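PDB 4HMW: pyridoxamine 5'-phosphate oxidase, which catalyses FMN-dependent oxidations by molecular oxygen in the terminal steps of phenazine biosynthesis, releasing hydrogen peroxide. Local coordinates for residues L54-S59 / S64-A69. Numbering follows the deposited sequence. Where two conformers were deposited one is given.
Sequences LATATS and SSRVIA. With FMN (flavin mononucleotide), chain D.
The carbonyl oxygen of L54 is gripped twice by R66: the backbone N of R66 donates a hydrogen bond to L54 O at 3.2 Å, and R66 NH1 donates another to L54 O at 2.9 Å. The two donors come from opposite faces of the carbonyl plane, NH1 standing 40° above it. The side chain folds back, CG lying between the backbone N and the carbonyl carbon (chi1 75°), and bends at chi2 and chi3 carry the guanidinium across to T56, on the sheet face that also bears L54 and S64. There R66 NH1 also donates to T56 OG1 at 2.9 Å, while NH2 donates to S64 OG. Both hydroxyls are bonded in turn to the carboxylate of E91 on helix 87-95, so small polar side chains suit these places: they fix the guanidinium's rotation and link it to an acid that probably helps balance its charge. The NE and NH2 edge turns to the cofactor, R66 NE lying 2.7 Å from FMN O3P, in the guanidinium plane; NH2 is shared between this phosphate oxygen and S64 OG. Arginine suits the place because its several N-H groups serve carbonyl, hydroxyls and phosphate at once. K88 binds FMN as well.

The strands form an antiparallel beta hairpin within the split-barrel FMN-binding fold of this family. T56 and S64 are a hydrogen-bonded pair (S64 N to T56 O, 2.9 Å), A55 and S65 a non-hydrogen-bonded one facing the second subunit: A55's methyl suits close packing on A55 of that subunit, S65's hydroxyl its bond to S99 there. Further along, L54 CD2 packs on I68 CG1 at 3.9 Å, both residues touching F80, and I68 CD1 lies against the flavin's pyrimidine part.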
loop_
_atom_site.group_PDB
_atom_site.type_symbol
_atom_site.label_atom_id
_atom_site.label_comp_id
_atom_site.label_asym_id
_atom_site.label_seq_id
_atom_site.Cartn_x
_atom_site.Cartn_y
_atom_site.Cartn_z
ATOM N N LEU B 54 -0.078 -2.861 -3.974
ATOM C CA LEU B 54 0.704 -2.766 -5.210
ATOM C C LEU B 54 0.501 -1.437 -5.930
ATOM O O LEU B 54 -0.612 -1.132 -6.356
ATOM C CB LEU B 54 0.330 -3.910 -6.170
ATOM C CG LEU B 54 1.171 -3.983 -7.452
ATOM C CD1 LEU B 54 2.566 -4.447 -7.173
ATOM C CD2 LEU B 54 0.517 -4.900 -8.433
ATOM N N ALA B 55 1.583 -0.689 -6.094
ATOM C CA ALA B 55 1.576 0.615 -6.770
ATOM C C ALA B 55 2.250 0.507 -8.127
ATOM O O ALA B 55 3.293 -0.138 -8.269
ATOM C CB ALA B 55 2.291 1.630 -5.917
ATOM N N THR B 56 1.616 1.144 -9.108
ATOM C CA THR B 56 2.082 1.188 -10.485
ATOM C C THR B 56 1.882 2.654 -10.951
ATOM O O THR B 56 1.215 3.434 -10.299
ATOM C CB THR B 56 1.289 0.236 -11.390
ATOM O OG1 THR B 56 -0.108 0.479 -11.246
ATOM C CG2 THR B 56 1.600 -1.215 -11.042
ATOM N N ALA B 57 2.468 3.018 -12.083
ATOM C CA ALA B 57 2.309 4.366 -12.607
ATOM C C ALA B 57 2.100 4.402 -14.105
ATOM O O ALA B 57 2.528 3.512 -14.857
ATOM C CB ALA B 57 3.459 5.239 -12.211
ATOM N N THR B 58 1.400 5.447 -14.535
ATOM C CA THR B 58 1.171 5.680 -15.946
ATOM C C THR B 58 2.297 6.551 -16.498
ATOM O O THR B 58 3.201 6.981 -15.757
ATOM C CB THR B 58 -0.222 6.287 -16.140
ATOM O OG1 THR B 58 -0.581 6.223 -17.529
ATOM C CG2 THR B 58 -0.256 7.678 -15.646
ATOM N N SER B 59 2.262 6.781 -17.807
ATOM C CA SER B 59 3.371 7.427 -18.491
ATOM C C SER B 59 3.731 8.802 -17.942
ATOM O O SER B 59 4.908 9.163 -17.924
ATOM C CB SER B 59 3.071 7.545 -19.982
ATOM O OG SER B 59 2.729 6.263 -20.512
ATOM N N SER B 64 -1.035 4.805 -9.143
ATOM C CA SER B 64 -2.249 4.167 -8.671
ATOM C C SER B 64 -1.866 2.953 -7.803
ATOM O O SER B 64 -0.744 2.477 -7.847
ATOM C CB SER B 64 -3.116 3.731 -9.851
ATOM O OG SER B 64 -2.455 2.728 -10.582
ATOM N N SER B 65 -2.794 2.511 -6.971
ATOM C CA SER B 65 -2.526 1.423 -6.046
ATOM C C SER B 65 -3.795 0.621 -5.764
ATOM O O SER B 65 -4.899 1.110 -5.916
ATOM C CB SER B 65 -1.855 1.922 -4.751
ATOM O OG SER B 65 -2.588 2.938 -4.115
ATOM N N ARG B 66 -3.592 -0.630 -5.390
ATOM C CA ARG B 66 -4.656 -1.549 -5.030
ATOM C C ARG B 66 -4.054 -2.741 -4.302
ATOM O O ARG B 66 -2.849 -3.033 -4.415
ATOM C CB ARG B 66 -5.409 -2.040 -6.278
ATOM C CG ARG B 66 -4.664 -3.077 -7.127
ATOM C CD ARG B 66 -3.448 -2.528 -7.790
ATOM N NE ARG B 66 -3.780 -1.538 -8.785
ATOM C CZ ARG B 66 -2.926 -0.707 -9.377
ATOM N NH1 ARG B 66 -1.659 -0.612 -9.041
ATOM N NH2 ARG B 66 -3.363 0.064 -10.341
ATOM N N VAL B 67 -4.881 -3.439 -3.554
ATOM C CA VAL B 67 -4.438 -4.642 -2.908
ATOM C C VAL B 67 -4.456 -5.843 -3.887
ATOM O O VAL B 67 -5.379 -6.013 -4.685
ATOM C CB VAL B 67 -5.355 -5.016 -1.687
ATOM C CG1 VAL B 67 -4.972 -6.403 -1.120
ATOM C CG2 VAL B 67 -5.328 -3.907 -0.578
ATOM N N ILE B 68 -3.392 -6.615 -3.823
ATOM C CA ILE B 68 -3.257 -7.892 -4.504
ATOM C C ILE B 68 -2.860 -8.928 -3.460
ATOM O O ILE B 68 -1.971 -8.659 -2.657
ATOM C CB ILE B 68 -2.103 -7.810 -5.517
ATOM C CG1 ILE B 68 -2.403 -6.746 -6.552
ATOM C CG2 ILE B 68 -1.885 -9.102 -6.143
ATOM C CD1 ILE B 68 -3.542 -7.085 -7.397
ATOM N N ALA B 69 -3.455 -10.116 -3.484
ATOM C CA ALA B 69 -2.948 -11.189 -2.637
ATOM C C ALA B 69 -2.072 -12.071 -3.492
ATOM O O ALA B 69 -2.576 -12.738 -4.399
ATOM C CB ALA B 69 -4.091 -12.002 -2.020
HETATM N N1 FMN D . -7.026 -8.262 -8.053
HETATM C C2 FMN D . -6.283 -9.014 -8.924
HETATM O O2 FMN D . -6.309 -8.728 -10.132
HETATM N N3 FMN D . -5.530 -10.083 -8.468
HETATM C C4 FMN D . -5.491 -10.405 -7.133
HETATM O O4 FMN D . -4.788 -11.362 -6.754
HETATM C C4A FMN D . -6.245 -9.648 -6.236
HETATM N N5 FMN D . -6.241 -9.959 -4.894
HETATM C C5A FMN D . -6.971 -9.165 -4.012
HETATM C C6 FMN D . -6.933 -9.460 -2.653
HETATM C C7 FMN D . -7.629 -8.668 -1.750
HETATM C C7M FMN D . -7.605 -9.007 -0.276
HETATM C C8 FMN D . -8.389 -7.593 -2.226
HETATM C C8M FMN D . -9.169 -6.737 -1.267
HETATM C C9 FMN D . -8.422 -7.299 -3.594
HETATM C C9A FMN D . -7.710 -8.075 -4.477
HETATM N N10 FMN D . -7.770 -7.797 -5.851
HETATM C C10 FMN D . -7.009 -8.561 -6.699
HETATM C "C1'" FMN D . -8.573 -6.647 -6.396
HETATM C "C2'" FMN D . -7.728 -5.410 -6.536
HETATM O "O2'" FMN D . -7.612 -4.772 -5.272
HETATM C "C3'" FMN D . -8.299 -4.423 -7.538
HETATM O "O3'" FMN D . -9.682 -4.171 -7.319
HETATM C "C4'" FMN D . -8.059 -4.897 -8.971
HETATM O "O4'" FMN D . -7.149 -5.929 -9.266
HETATM C "C5'" FMN D . -8.314 -3.858 -10.024
HETATM O "O5'" FMN D . -7.193 -3.010 -9.901
HETATM P P FMN D . -6.835 -1.852 -10.966
HETATM O O1P FMN D . -6.067 -2.565 -12.034
HETATM O O2P FMN D . -8.152 -1.245 -11.447
HETATM O O3P FMN D . -5.985 -0.863 -10.176
#